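Local structure of uncharacterized protein (Enterococcus faecalis, 2QRU) at residues Y228-G233 with S239-V244; F214-S219 with I261-Q266; N13-T18 with P163-P168; V30-G35 with S44-E49; F138-R143 with G195-Y200. The protein is of unknown function but belongs to the alpha/beta hydrolase superfamily and is probably a hydrolase. All blocks are in the same frame, centred on the assembly; numbering follows the deposited sequence. Where two conformers were deposited one is given.

The five contacts sample an alpha/beta hydrolase from its central sheet outward. Contacts 1 to 4 reach the same mixed eight-stranded sheet, whereas contact 5 joins two loops outside it. Contacts 1 and 2, centres 9 Å apart, touch through neighbouring strands 213-218 and 240-244 and through helix 227-235, and contact 1 is nested within the chain loop that contact 2 closes. Contact 3 lies across the chain's centre from both, about 29 Å from contact 1 between centres; its long loop encloses contact 4. Contacts 3 and 5 alternate along the chain. Contacts 1 and 2 pack helices on strands, contact 4 a strand with the loop after it, contact 3 a long loop on the N-terminal side.

Contact 1: residues Y228-G233 with S239-V244; sequences YSKKIG and STFKAV
Phe241 turns its ring toward helix 227-235 through a chi1 of 168°, CG lying opposite the backbone N, and Lys230, its CG beside the backbone N, lowers a methylene onto one face. That CH-pi contact puts Lys230 CG 3.9 Å from the Phe241 ring centroid, 20° off the ring normal and toward the rim. From there the lysine chain runs out extended, and its ammonium is carried off beyond the ring. Ser229 flanks the ring less squarely, its carbonyl O 3.4 Å from Phe241 CD1 and its CB 3.8 Å from CE1; its OG turns to Asn129. The local axes of helix 228-233 and strand 240-244 run at 152°, 7.0 Å apart at closest, in the second half of the beta-alpha-beta crossover that leads from strand 213-218 through helix 227-235 to the outermost strand 240-244. Where the chain turns back, Gly233 brings its CA within 4.5 Å of Phe241 CA, a closeness its lack of a side chain permits. Gly233 O packs on Ser239 CB (3.2 Å) and lies 3.4 Å from Thr240 N at too poor an angle to bond, while Ser239 OG bonds to the backbone N of Cys213 on the adjoining strand.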
# COMPACT_ATOMS: atom_id res chain seq x y z
N TYR A 228 7.36 -10.45 7.37
CA TYR A 228 6.03 -9.81 7.47
C TYR A 228 5.06 -10.41 6.47
O TYR A 228 3.90 -10.70 6.80
CB TYR A 228 6.14 -8.31 7.21
CG TYR A 228 6.61 -7.57 8.46
CD1 TYR A 228 5.76 -7.34 9.54
CD2 TYR A 228 7.92 -7.12 8.54
CE1 TYR A 228 6.20 -6.65 10.71
CE2 TYR A 228 8.37 -6.41 9.72
CZ TYR A 228 7.50 -6.20 10.79
OH TYR A 228 7.96 -5.49 11.92
N SER A 229 5.52 -10.52 5.22
CA SER A 229 4.64 -11.08 4.20
C SER A 229 4.35 -12.56 4.44
O SER A 229 3.29 -13.04 4.08
CB SER A 229 5.19 -10.81 2.79
OG SER A 229 5.10 -9.42 2.51
N LYS A 230 5.30 -13.28 5.04
CA LYS A 230 4.98 -14.68 5.46
C LYS A 230 3.83 -14.68 6.46
O LYS A 230 2.88 -15.45 6.30
CB LYS A 230 6.16 -15.37 6.15
CG LYS A 230 7.28 -15.65 5.17
CD LYS A 230 8.46 -16.22 5.90
CE LYS A 230 9.60 -16.51 4.98
NZ LYS A 230 10.88 -16.80 5.74
N LYS A 231 3.92 -13.84 7.49
CA LYS A 231 2.88 -13.76 8.50
C LYS A 231 1.55 -13.38 7.84
O LYS A 231 0.50 -13.97 8.13
CB LYS A 231 3.25 -12.74 9.59
CG LYS A 231 2.13 -12.55 10.62
CD LYS A 231 2.63 -12.04 11.97
CE LYS A 231 3.08 -10.60 11.84
NZ LYS A 231 3.37 -10.11 13.23
N ILE A 232 1.59 -12.39 6.96
CA ILE A 232 0.38 -11.90 6.30
C ILE A 232 -0.28 -13.02 5.47
O ILE A 232 -1.51 -13.15 5.50
CB ILE A 232 0.67 -10.63 5.43
CG1 ILE A 232 1.01 -9.43 6.32
CG2 ILE A 232 -0.52 -10.28 4.56
CD1 ILE A 232 1.83 -8.33 5.55
N GLY A 233 0.51 -13.82 4.77
CA GLY A 233 -0.09 -14.87 3.94
C GLY A 233 -0.40 -16.17 4.66
O GLY A 233 -1.01 -17.08 4.09
N SER A 239 -5.25 -18.06 3.16
CA SER A 239 -4.35 -17.15 2.45
C SER A 239 -3.16 -17.89 1.86
O SER A 239 -2.93 -19.10 2.13
CB SER A 239 -3.93 -15.98 3.38
OG SER A 239 -5.09 -15.19 3.73
N THR A 240 -2.46 -17.19 0.97
CA THR A 240 -1.35 -17.75 0.22
C THR A 240 -0.14 -16.81 0.36
O THR A 240 -0.29 -15.59 0.27
CB THR A 240 -1.75 -17.83 -1.29
OG1 THR A 240 -2.81 -18.80 -1.44
CG2 THR A 240 -0.58 -18.25 -2.14
N PHE A 241 1.03 -17.40 0.60
CA PHE A 241 2.29 -16.64 0.54
C PHE A 241 3.16 -17.22 -0.57
O PHE A 241 3.41 -18.45 -0.61
CB PHE A 241 3.07 -16.72 1.84
CG PHE A 241 4.46 -16.19 1.72
CD1 PHE A 241 4.68 -14.82 1.56
CD2 PHE A 241 5.56 -17.05 1.78
CE1 PHE A 241 5.99 -14.30 1.41
CE2 PHE A 241 6.90 -16.54 1.64
CZ PHE A 241 7.09 -15.16 1.45
N LYS A 242 3.58 -16.35 -1.48
CA LYS A 242 4.47 -16.74 -2.57
C LYS A 242 5.75 -15.93 -2.47
O LYS A 242 5.72 -14.71 -2.60
CB LYS A 242 3.81 -16.53 -3.95
CG LYS A 242 2.54 -17.36 -4.20
CD LYS A 242 2.87 -18.82 -4.12
CE LYS A 242 1.75 -19.67 -4.66
NZ LYS A 242 2.30 -21.00 -5.02
N ALA A 243 6.86 -16.58 -2.20
CA ALA A 243 8.14 -15.88 -2.17
C ALA A 243 8.63 -15.63 -3.59
O ALA A 243 8.35 -16.42 -4.51
CB ALA A 243 9.18 -16.68 -1.42
N VAL A 244 9.38 -14.55 -3.78
CA VAL A 244 10.30 -14.49 -4.91
C VAL A 244 11.69 -14.39 -4.31
O VAL A 244 11.85 -14.03 -3.13
CB VAL A 244 9.99 -13.33 -5.89
CG1 VAL A 244 8.55 -13.42 -6.41
CG2 VAL A 244 10.23 -12.00 -5.25

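Contact 2: residues F214-S219 with I261-Q266; sequences FSTASS and ITLFEQ
Strand 213-218 and helix 258-272 run almost antiparallel here, at 169°, with their local axes 10.7 Å apart, a separation bridged mainly by side chains. Leu263 does most of the bridging. Its isobutyl group meets Thr216 tip to tip, with Leu263 CD1 3.3 Å from Thr216 OG1 and Leu263 CD2 3.4 Å from the same oxygen, both methyls touching the hydroxyl oxygen, which is satisfied by its hydrogen bond to the carbonyl O of Lys242 on the adjacent strand. Thr216 CG2 adds an apolar touch to Leu263 CD2 at 4.0 Å.

Leu263 CD1 also serves Phe214, coming in at the edge of the ring, in its plane, 3.9 Å from Phe214 CZ. A trans chi1 of -178° carries this ring outward from the strand toward the helix. Nearly a turn beyond Leu263, Gln266 approaches the ring obliquely with its backbone: Gln266 C lies 3.9 Å from Phe214 CE2, and its CB is 4.2 Å from Phe214 CZ. Trp270, farther along the helix, meets the Phe214 ring too, while Phe251 touches both Thr216 and Leu263. A helix laid against the sheet through such alternate, same-facing strand residues is the layered packing of the alpha/beta hydrolase fold, here supplied by the C-terminal helix.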
# COMPACT_ATOMS: atom_id res chain seq x y z
N PHE A 214 -3.59 -12.75 -0.74
CA PHE A 214 -2.44 -13.21 -1.55
C PHE A 214 -1.26 -12.32 -1.20
O PHE A 214 -1.32 -11.09 -1.37
CB PHE A 214 -2.73 -13.10 -3.04
CG PHE A 214 -1.60 -13.60 -3.91
CD1 PHE A 214 -0.49 -12.77 -4.19
CD2 PHE A 214 -1.66 -14.90 -4.43
CE1 PHE A 214 0.55 -13.25 -5.02
CE2 PHE A 214 -0.62 -15.41 -5.24
CZ PHE A 214 0.48 -14.59 -5.55
N SER A 215 -0.20 -12.94 -0.67
CA SER A 215 0.90 -12.16 -0.08
C SER A 215 2.22 -12.59 -0.72
O SER A 215 2.45 -13.78 -0.89
CB SER A 215 0.99 -12.46 1.43
OG SER A 215 2.04 -11.71 2.05
N THR A 216 3.08 -11.64 -1.06
CA THR A 216 4.34 -11.95 -1.74
C THR A 216 5.43 -10.92 -1.37
O THR A 216 5.15 -9.75 -1.13
CB THR A 216 4.12 -11.97 -3.28
OG1 THR A 216 5.35 -12.28 -3.95
CG2 THR A 216 3.60 -10.60 -3.80
N ALA A 217 6.67 -11.40 -1.33
CA ALA A 217 7.83 -10.55 -1.01
C ALA A 217 9.07 -11.32 -1.37
O ALA A 217 9.03 -12.55 -1.50
CB ALA A 217 7.87 -10.22 0.47
N SER A 218 10.14 -10.56 -1.58
CA SER A 218 11.43 -11.14 -1.92
C SER A 218 12.22 -11.51 -0.68
O SER A 218 12.33 -10.70 0.26
CB SER A 218 12.23 -10.13 -2.74
OG SER A 218 13.54 -10.64 -2.93
N SER A 219 12.81 -12.71 -0.70
CA SER A 219 13.73 -13.16 0.37
C SER A 219 14.88 -12.19 0.61
O SER A 219 15.35 -12.06 1.75
CB SER A 219 14.29 -14.54 0.06
OG SER A 219 15.07 -14.58 -1.14
N ILE A 261 7.01 -12.25 -13.65
CA ILE A 261 6.04 -12.79 -14.60
C ILE A 261 5.39 -14.05 -14.03
O ILE A 261 4.16 -14.19 -14.06
CB ILE A 261 6.63 -13.02 -16.00
CG1 ILE A 261 6.88 -11.67 -16.65
CG2 ILE A 261 5.64 -13.84 -16.87
CD1 ILE A 261 7.74 -11.73 -17.90
N THR A 262 6.20 -14.94 -13.46
CA THR A 262 5.67 -16.15 -12.83
C THR A 262 4.74 -15.84 -11.64
O THR A 262 3.65 -16.41 -11.50
CB THR A 262 6.79 -17.10 -12.40
OG1 THR A 262 7.49 -17.54 -13.57
CG2 THR A 262 6.19 -18.34 -11.71
N LEU A 263 5.18 -14.93 -10.79
CA LEU A 263 4.37 -14.50 -9.68
C LEU A 263 3.02 -13.93 -10.17
O LEU A 263 1.96 -14.24 -9.59
CB LEU A 263 5.14 -13.46 -8.89
CG LEU A 263 4.38 -12.88 -7.71
CD1 LEU A 263 4.19 -13.93 -6.59
CD2 LEU A 263 5.21 -11.71 -7.30
N PHE A 264 3.03 -13.14 -11.25
CA PHE A 264 1.74 -12.61 -11.77
C PHE A 264 0.81 -13.73 -12.26
O PHE A 264 -0.43 -13.65 -12.07
CB PHE A 264 1.98 -11.59 -12.86
CG PHE A 264 2.20 -10.21 -12.33
CD1 PHE A 264 2.91 -9.99 -11.14
CD2 PHE A 264 1.68 -9.12 -12.99
CE1 PHE A 264 3.12 -8.70 -10.66
CE2 PHE A 264 1.88 -7.82 -12.49
CZ PHE A 264 2.62 -7.63 -11.36
N GLU A 265 1.37 -14.79 -12.82
CA GLU A 265 0.56 -15.96 -13.21
C GLU A 265 -0.10 -16.57 -11.97
O GLU A 265 -1.27 -16.95 -12.01
CB GLU A 265 1.41 -17.02 -13.93
CG GLU A 265 1.97 -16.53 -15.23
CD GLU A 265 2.95 -17.51 -15.84
OE1 GLU A 265 3.30 -18.53 -15.19
OE2 GLU A 265 3.39 -17.24 -16.99
N GLN A 266 0.67 -16.67 -10.88
CA GLN A 266 0.16 -17.19 -9.59
C GLN A 266 -0.96 -16.33 -9.04
O GLN A 266 -2.02 -16.85 -8.62
CB GLN A 266 1.29 -17.34 -8.57
CG GLN A 266 2.24 -18.50 -8.92
CD GLN A 266 3.57 -18.44 -8.17
OE1 GLN A 266 3.92 -17.44 -7.54
NE2 GLN A 266 4.34 -19.52 -8.28

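Contact 3: residues N13-T18 with P163-P168; sequences NGATVT and PVWDDP
An Asx turn just ahead of strand 16-20 provides the surface on which Trp165, from the long loop between strand 127-130 and helix 173-181, lays its indole. Asn13 OD1 accepts from Ala15 N at 3.1 Å, the donor sitting above the amide carbonyl plane, and this bond closes the turn whose backbone lies against the ring. Gly14 C and Ala15 N both lie 3.5 Å above the same indole face, toward its rim. Ala15 CB completes the cover with a CH-pi contact, 3.8 Å from the centroid of the six-membered ring of Trp165. In the alpha/beta hydrolase fold this joins the antiparallel N-terminal edge of the sheet to an excursion inserted much later in the chain. Asn13 O reaches Trp165 CZ2 at 3.3 Å, while the Asn13 amide crosses the ring with planes 46° apart, its ND2 3.8 Å from Trp165 CH2. The hydrogen bonds of ND2 go instead to Thr84 OG1 and Glu83 OE1 of helix 74-93, and Thr80 of this helix touches the indole.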
# COMPACT_ATOMS: atom_id res chain seq x y z
N ASN A 13 -13.25 15.21 0.40
CA ASN A 13 -12.18 15.62 1.31
C ASN A 13 -10.89 16.03 0.59
O ASN A 13 -9.89 16.35 1.24
CB ASN A 13 -11.89 14.51 2.34
CG ASN A 13 -11.25 13.29 1.73
OD1 ASN A 13 -11.20 13.16 0.50
ND2 ASN A 13 -10.75 12.39 2.58
N GLY A 14 -10.93 16.05 -0.75
CA GLY A 14 -9.76 16.46 -1.53
C GLY A 14 -8.91 15.32 -2.09
O GLY A 14 -8.07 15.56 -2.97
N ALA A 15 -9.12 14.09 -1.60
CA ALA A 15 -8.48 12.92 -2.17
C ALA A 15 -8.96 12.69 -3.60
O ALA A 15 -10.14 12.86 -3.89
CB ALA A 15 -8.77 11.66 -1.33
N THR A 16 -8.05 12.29 -4.46
CA THR A 16 -8.45 11.89 -5.80
C THR A 16 -8.19 10.40 -5.98
O THR A 16 -7.36 9.80 -5.28
CB THR A 16 -7.73 12.69 -6.90
OG1 THR A 16 -6.36 12.29 -6.96
CG2 THR A 16 -7.81 14.19 -6.65
N VAL A 17 -8.92 9.83 -6.94
CA VAL A 17 -8.82 8.42 -7.29
C VAL A 17 -8.69 8.35 -8.82
O VAL A 17 -9.35 9.12 -9.53
CB VAL A 17 -10.05 7.64 -6.78
CG1 VAL A 17 -11.36 8.24 -7.31
CG2 VAL A 17 -9.93 6.11 -7.09
N THR A 18 -7.80 7.49 -9.30
CA THR A 18 -7.72 7.16 -10.73
C THR A 18 -8.49 5.86 -10.93
O THR A 18 -8.20 4.85 -10.27
CB THR A 18 -6.25 7.01 -11.22
OG1 THR A 18 -5.54 8.24 -11.04
CG2 THR A 18 -6.21 6.65 -12.72
N PRO A 163 -0.50 19.84 3.66
CA PRO A 163 -0.91 18.46 3.33
C PRO A 163 -0.61 18.10 1.89
O PRO A 163 -0.75 18.94 1.00
CB PRO A 163 -2.44 18.49 3.51
CG PRO A 163 -2.64 19.57 4.54
CD PRO A 163 -1.66 20.64 4.10
N VAL A 164 -0.24 16.84 1.66
CA VAL A 164 0.13 16.39 0.31
C VAL A 164 -0.62 15.09 -0.01
O VAL A 164 -0.48 14.10 0.72
CB VAL A 164 1.68 16.21 0.16
CG1 VAL A 164 2.03 15.68 -1.26
CG2 VAL A 164 2.43 17.53 0.46
N TRP A 165 -1.43 15.12 -1.06
CA TRP A 165 -2.27 13.98 -1.48
C TRP A 165 -1.59 13.10 -2.50
O TRP A 165 -2.00 11.94 -2.70
CB TRP A 165 -3.58 14.46 -2.11
CG TRP A 165 -4.65 14.92 -1.17
CD1 TRP A 165 -5.14 16.19 -1.05
CD2 TRP A 165 -5.36 14.12 -0.21
NE1 TRP A 165 -6.12 16.23 -0.10
CE2 TRP A 165 -6.29 14.97 0.42
CE3 TRP A 165 -5.34 12.76 0.14
CZ2 TRP A 165 -7.15 14.52 1.43
CZ3 TRP A 165 -6.20 12.32 1.13
CH2 TRP A 165 -7.09 13.18 1.75
N ASP A 166 -0.58 13.64 -3.19
CA ASP A 166 0.05 12.95 -4.32
C ASP A 166 1.39 13.57 -4.65
O ASP A 166 1.58 14.79 -4.54
CB ASP A 166 -0.89 13.05 -5.53
CG ASP A 166 -0.43 12.22 -6.72
OD1 ASP A 166 0.04 11.06 -6.52
OD2 ASP A 166 -0.62 12.71 -7.85
N ASP A 167 2.33 12.71 -5.05
CA ASP A 167 3.69 13.12 -5.41
C ASP A 167 4.01 12.46 -6.75
O ASP A 167 4.78 11.49 -6.81
CB ASP A 167 4.64 12.68 -4.27
CG ASP A 167 6.11 12.94 -4.57
OD1 ASP A 167 6.46 13.92 -5.28
OD2 ASP A 167 6.92 12.13 -4.08
N PRO A 168 3.38 12.95 -7.83
CA PRO A 168 3.38 12.19 -9.11
C PRO A 168 4.74 11.97 -9.77
O PRO A 168 4.88 11.06 -10.59
CB PRO A 168 2.46 13.02 -10.02
CG PRO A 168 2.45 14.40 -9.42
CD PRO A 168 2.59 14.20 -7.92

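Contact 4: residues V30-G35 with S44-E49; sequences VVYLHG and SDLPEE. With EDO (1,2-ethanediol), chain G; EDO (1,2-ethanediol), chain E.
Tyr32 is gripped on two sides by 44-49: Leu46 CD1 sits over the centre of one ring face, and Asp45 takes its hydroxyl. The methyl is 3.8 Å from the Tyr32 ring centroid, almost on the normal, while Leu46 CB packs on Tyr32 CE2 at 3.6 Å. At the ring's edge, Tyr32 OH donates to Asp45 OD1 over 2.6 Å, meeting that oxygen on its syn side, 27° out of the carboxylate plane. Asp45 OD2 offers its syn lone pair to Gly35 N at 3.1 Å with an N-H...O angle of 160°, so one carboxylate clasps the strand's last aromatic and the loop after it. With CG between the backbone N and the carbonyl carbon (chi1 74°), the Asp45 carboxylate faces the strand's end. His34 ND1 donates to Gly35 O at 2.6 Å, limiting rotation of the imidazole.

On the solvent-facing side Asp45 OD2 also takes O2 of a 1,2-ethanediol (chain G, 2.7 Å), whose other hydroxyl bonds it weakly; beyond, exposed Glu48 meets the second diol and Lys51. The His-Gly start of this loop, near the probable nucleophile elbow, is consistent with the oxyanion-hole loop of alpha/beta hydrolases.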
# COMPACT_ATOMS: atom_id res chain seq x y z
N VAL A 30 -11.37 -3.19 -7.04
CA VAL A 30 -10.19 -3.31 -6.17
C VAL A 30 -9.63 -1.94 -5.92
O VAL A 30 -9.40 -1.18 -6.89
CB VAL A 30 -9.09 -4.17 -6.81
CG1 VAL A 30 -7.78 -4.09 -6.02
CG2 VAL A 30 -9.53 -5.61 -6.86
N VAL A 31 -9.41 -1.63 -4.64
CA VAL A 31 -8.82 -0.33 -4.29
C VAL A 31 -7.32 -0.55 -4.15
O VAL A 31 -6.89 -1.42 -3.38
CB VAL A 31 -9.42 0.25 -2.99
CG1 VAL A 31 -8.79 1.62 -2.69
CG2 VAL A 31 -10.95 0.37 -3.13
N TYR A 32 -6.53 0.21 -4.91
CA TYR A 32 -5.08 0.06 -4.91
C TYR A 32 -4.42 1.20 -4.11
O TYR A 32 -4.68 2.38 -4.40
CB TYR A 32 -4.55 0.07 -6.34
CG TYR A 32 -3.05 0.15 -6.41
CD1 TYR A 32 -2.28 -0.97 -6.10
CD2 TYR A 32 -2.41 1.34 -6.79
CE1 TYR A 32 -0.89 -0.93 -6.16
CE2 TYR A 32 -1.01 1.41 -6.85
CZ TYR A 32 -0.25 0.27 -6.53
OH TYR A 32 1.12 0.31 -6.57
N LEU A 33 -3.55 0.82 -3.17
CA LEU A 33 -2.78 1.76 -2.33
C LEU A 33 -1.29 1.70 -2.67
O LEU A 33 -0.64 0.65 -2.46
CB LEU A 33 -2.98 1.48 -0.84
CG LEU A 33 -4.46 1.54 -0.43
CD1 LEU A 33 -4.62 1.16 1.02
CD2 LEU A 33 -5.07 2.94 -0.70
N HIS A 34 -0.76 2.83 -3.14
CA HIS A 34 0.59 2.88 -3.73
C HIS A 34 1.73 2.78 -2.69
O HIS A 34 1.50 2.78 -1.47
CB HIS A 34 0.73 4.17 -4.57
CG HIS A 34 0.72 5.44 -3.77
ND1 HIS A 34 1.78 5.85 -2.99
CD2 HIS A 34 -0.23 6.40 -3.64
CE1 HIS A 34 1.51 7.03 -2.44
NE2 HIS A 34 0.29 7.38 -2.81
N GLY A 35 2.97 2.69 -3.18
CA GLY A 35 4.15 2.61 -2.32
C GLY A 35 4.77 3.97 -2.02
O GLY A 35 4.22 5.01 -2.44
N SER A 44 -0.27 6.85 -9.28
CA SER A 44 0.25 6.61 -10.63
C SER A 44 1.38 5.57 -10.74
O SER A 44 1.77 5.25 -11.86
CB SER A 44 0.69 7.95 -11.24
OG SER A 44 -0.38 8.88 -11.17
N ASP A 45 1.90 5.04 -9.62
CA ASP A 45 2.97 4.02 -9.69
C ASP A 45 2.42 2.65 -10.08
O ASP A 45 3.19 1.71 -10.25
CB ASP A 45 3.83 3.93 -8.41
CG ASP A 45 3.13 3.25 -7.24
OD1 ASP A 45 2.07 2.60 -7.44
OD2 ASP A 45 3.67 3.32 -6.12
N LEU A 46 1.10 2.55 -10.22
CA LEU A 46 0.46 1.25 -10.47
C LEU A 46 0.95 0.70 -11.81
O LEU A 46 0.74 1.33 -12.86
CB LEU A 46 -1.05 1.40 -10.47
CG LEU A 46 -1.87 0.18 -10.91
CD1 LEU A 46 -1.63 -1.06 -10.01
CD2 LEU A 46 -3.34 0.54 -10.95
N PRO A 47 1.66 -0.45 -11.79
CA PRO A 47 2.11 -1.01 -13.07
C PRO A 47 0.96 -1.43 -13.99
O PRO A 47 -0.05 -1.99 -13.52
CB PRO A 47 2.91 -2.24 -12.66
CG PRO A 47 3.39 -1.93 -11.27
CD PRO A 47 2.19 -1.23 -10.65
N GLU A 48 1.16 -1.17 -15.29
CA GLU A 48 0.19 -1.54 -16.32
C GLU A 48 -0.21 -3.02 -16.15
O GLU A 48 -1.40 -3.38 -16.25
CB GLU A 48 0.80 -1.30 -17.71
CG GLU A 48 -0.03 -1.86 -18.87
CD GLU A 48 -1.40 -1.21 -19.01
OE1 GLU A 48 -1.57 -0.05 -18.58
OE2 GLU A 48 -2.31 -1.86 -19.59
N GLU A 49 0.78 -3.88 -15.89
CA GLU A 49 0.55 -5.32 -15.85
C GLU A 49 -0.32 -5.71 -14.66
O GLU A 49 -1.15 -6.66 -14.76
CB GLU A 49 1.86 -6.10 -15.80
CG GLU A 49 2.71 -6.02 -17.03
CD GLU A 49 3.54 -4.75 -17.11
OE1 GLU A 49 3.45 -3.88 -16.22
OE2 GLU A 49 4.27 -4.62 -18.11
C1 EDO G . 6.88 4.38 -6.31
O1 EDO G . 6.82 3.10 -5.63
C2 EDO G . 6.19 5.38 -5.38
O2 EDO G . 4.83 5.69 -5.70
C1 EDO E . -0.87 -6.73 -19.86
O1 EDO E . -0.02 -7.50 -19.01
C2 EDO E . -0.40 -5.28 -19.92
O2 EDO E . -1.41 -4.48 -20.57

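Contact 5: residues F138-R143 with G195-Y200; sequences FIKEPR and GDWSAY
Lys140 and Trp197 meet lengthwise, the lysine chain laid along one face of the indole. Lys140 CE stands 3.5 Å from the centroid of the six-membered ring of Trp197, only 9° off the normal, a nearly square CH-pi contact, and Lys140 CG lies 3.5 Å from both Trp197 CZ3 and CH2. The charged end follows, with Lys140 NZ 4.5 Å from that centroid in a cation-pi interaction. All later torsions of the lysine are near 180° (chi2 174°), and this straight chain is what lets methylene and ammonium lie over the same face.

Among apolar contacts, Ile139 adds CG1 at 3.7 Å from Trp197 CZ3, approaching the ring obliquely.

Polar bonds finish the arrangement. Lys140 NZ donates to Gly195 O at 2.8 Å, in the carbonyl plane and on a lone pair; it also forms a salt bridge with Glu137. Trp197 NE1 is bonded to Pro192 O, which helps fix the indole. Beside it Asp196 OD1 accepts from Ser198 N at 3.1 Å in an Asx turn, and from Ser198 OG as well.

The lysine therefore joins the loop after strand 127-130 to the loop before helix 204-208 in two ways, its methylenes gaining dispersion contact with the indole while its charge is probably balanced by Glu137 and further stabilised by Gly195 O and the indole face.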
# COMPACT_ATOMS: atom_id res chain seq x y z
N PHE A 138 10.15 -2.73 12.52
CA PHE A 138 11.35 -2.95 11.72
C PHE A 138 12.11 -1.64 11.41
O PHE A 138 13.30 -1.67 11.09
CB PHE A 138 11.00 -3.73 10.44
CG PHE A 138 10.19 -2.93 9.46
CD1 PHE A 138 8.82 -2.83 9.61
CD2 PHE A 138 10.79 -2.28 8.39
CE1 PHE A 138 8.07 -2.07 8.76
CE2 PHE A 138 10.05 -1.53 7.50
CZ PHE A 138 8.67 -1.42 7.69
N ILE A 139 11.44 -0.49 11.50
CA ILE A 139 12.13 0.78 11.19
C ILE A 139 13.07 1.22 12.32
O ILE A 139 13.83 2.19 12.16
CB ILE A 139 11.16 1.94 10.77
CG1 ILE A 139 10.48 2.60 11.97
CG2 ILE A 139 10.15 1.45 9.72
CD1 ILE A 139 9.55 3.76 11.59
N LYS A 140 13.03 0.50 13.44
CA LYS A 140 13.95 0.75 14.56
C LYS A 140 15.32 0.16 14.26
O LYS A 140 16.33 0.59 14.84
CB LYS A 140 13.40 0.12 15.83
CG LYS A 140 12.18 0.80 16.43
CD LYS A 140 11.63 -0.01 17.61
CE LYS A 140 10.49 0.72 18.34
NZ LYS A 140 9.84 -0.15 19.36
N GLU A 141 15.34 -0.84 13.37
CA GLU A 141 16.56 -1.53 12.91
C GLU A 141 17.30 -0.65 11.88
O GLU A 141 16.66 -0.04 11.01
CB GLU A 141 16.21 -2.90 12.25
CG GLU A 141 15.45 -3.96 13.14
CD GLU A 141 14.67 -5.07 12.34
OE1 GLU A 141 15.07 -5.50 11.23
OE2 GLU A 141 13.64 -5.55 12.86
N PRO A 142 18.65 -0.57 11.96
CA PRO A 142 19.44 0.10 10.91
C PRO A 142 19.28 -0.57 9.54
O PRO A 142 19.29 -1.80 9.43
CB PRO A 142 20.89 -0.00 11.43
CG PRO A 142 20.87 -1.11 12.45
CD PRO A 142 19.51 -1.08 13.06
N ARG A 143 19.07 0.25 8.52
CA ARG A 143 19.00 -0.21 7.13
C ARG A 143 19.88 0.69 6.27
O ARG A 143 19.89 1.92 6.44
CB ARG A 143 17.56 -0.17 6.62
CG ARG A 143 16.62 -1.18 7.29
CD ARG A 143 15.16 -0.90 6.94
NE ARG A 143 14.71 0.42 7.42
CZ ARG A 143 13.57 0.99 7.04
NH1 ARG A 143 12.77 0.37 6.17
NH2 ARG A 143 13.22 2.18 7.53
N GLY A 195 8.97 4.64 22.10
CA GLY A 195 9.15 3.40 21.34
C GLY A 195 8.03 2.39 21.49
O GLY A 195 8.07 1.32 20.88
N ASP A 196 7.02 2.70 22.31
CA ASP A 196 5.85 1.86 22.40
C ASP A 196 4.92 2.19 21.24
O ASP A 196 4.15 3.16 21.28
CB ASP A 196 5.13 2.01 23.76
CG ASP A 196 3.87 1.16 23.85
OD1 ASP A 196 3.53 0.48 22.86
OD2 ASP A 196 3.19 1.19 24.90
N TRP A 197 5.04 1.39 20.17
CA TRP A 197 4.26 1.62 18.95
C TRP A 197 3.17 0.59 18.79
O TRP A 197 2.74 0.27 17.66
CB TRP A 197 5.18 1.65 17.72
CG TRP A 197 6.27 2.67 17.81
CD1 TRP A 197 6.32 3.77 18.64
CD2 TRP A 197 7.44 2.72 17.00
NE1 TRP A 197 7.48 4.47 18.43
CE2 TRP A 197 8.18 3.86 17.42
CE3 TRP A 197 7.95 1.92 15.96
CZ2 TRP A 197 9.40 4.22 16.83
CZ3 TRP A 197 9.16 2.27 15.38
CH2 TRP A 197 9.87 3.42 15.81
N SER A 198 2.71 0.05 19.92
CA SER A 198 1.71 -1.00 19.90
C SER A 198 0.44 -0.54 19.20
O SER A 198 -0.22 -1.35 18.56
CB SER A 198 1.40 -1.48 21.33
OG SER A 198 1.08 -0.38 22.12
N ALA A 199 0.08 0.75 19.28
CA ALA A 199 -1.16 1.21 18.61
C ALA A 199 -1.07 1.08 17.09
O ALA A 199 -2.09 1.06 16.41
CB ALA A 199 -1.49 2.65 18.98
N TYR A 200 0.15 0.98 16.58
CA TYR A 200 0.41 0.95 15.14
C TYR A 200 0.59 -0.47 14.62
O TYR A 200 0.81 -0.67 13.41
CB TYR A 200 1.65 1.78 14.84
CG TYR A 200 1.48 3.23 15.20
CD1 TYR A 200 1.70 3.68 16.51
CD2 TYR A 200 1.04 4.16 14.24
CE1 TYR A 200 1.52 5.01 16.85
CE2 TYR A 200 0.86 5.51 14.58
CZ TYR A 200 1.10 5.92 15.89
OH TYR A 200 0.92 7.25 16.24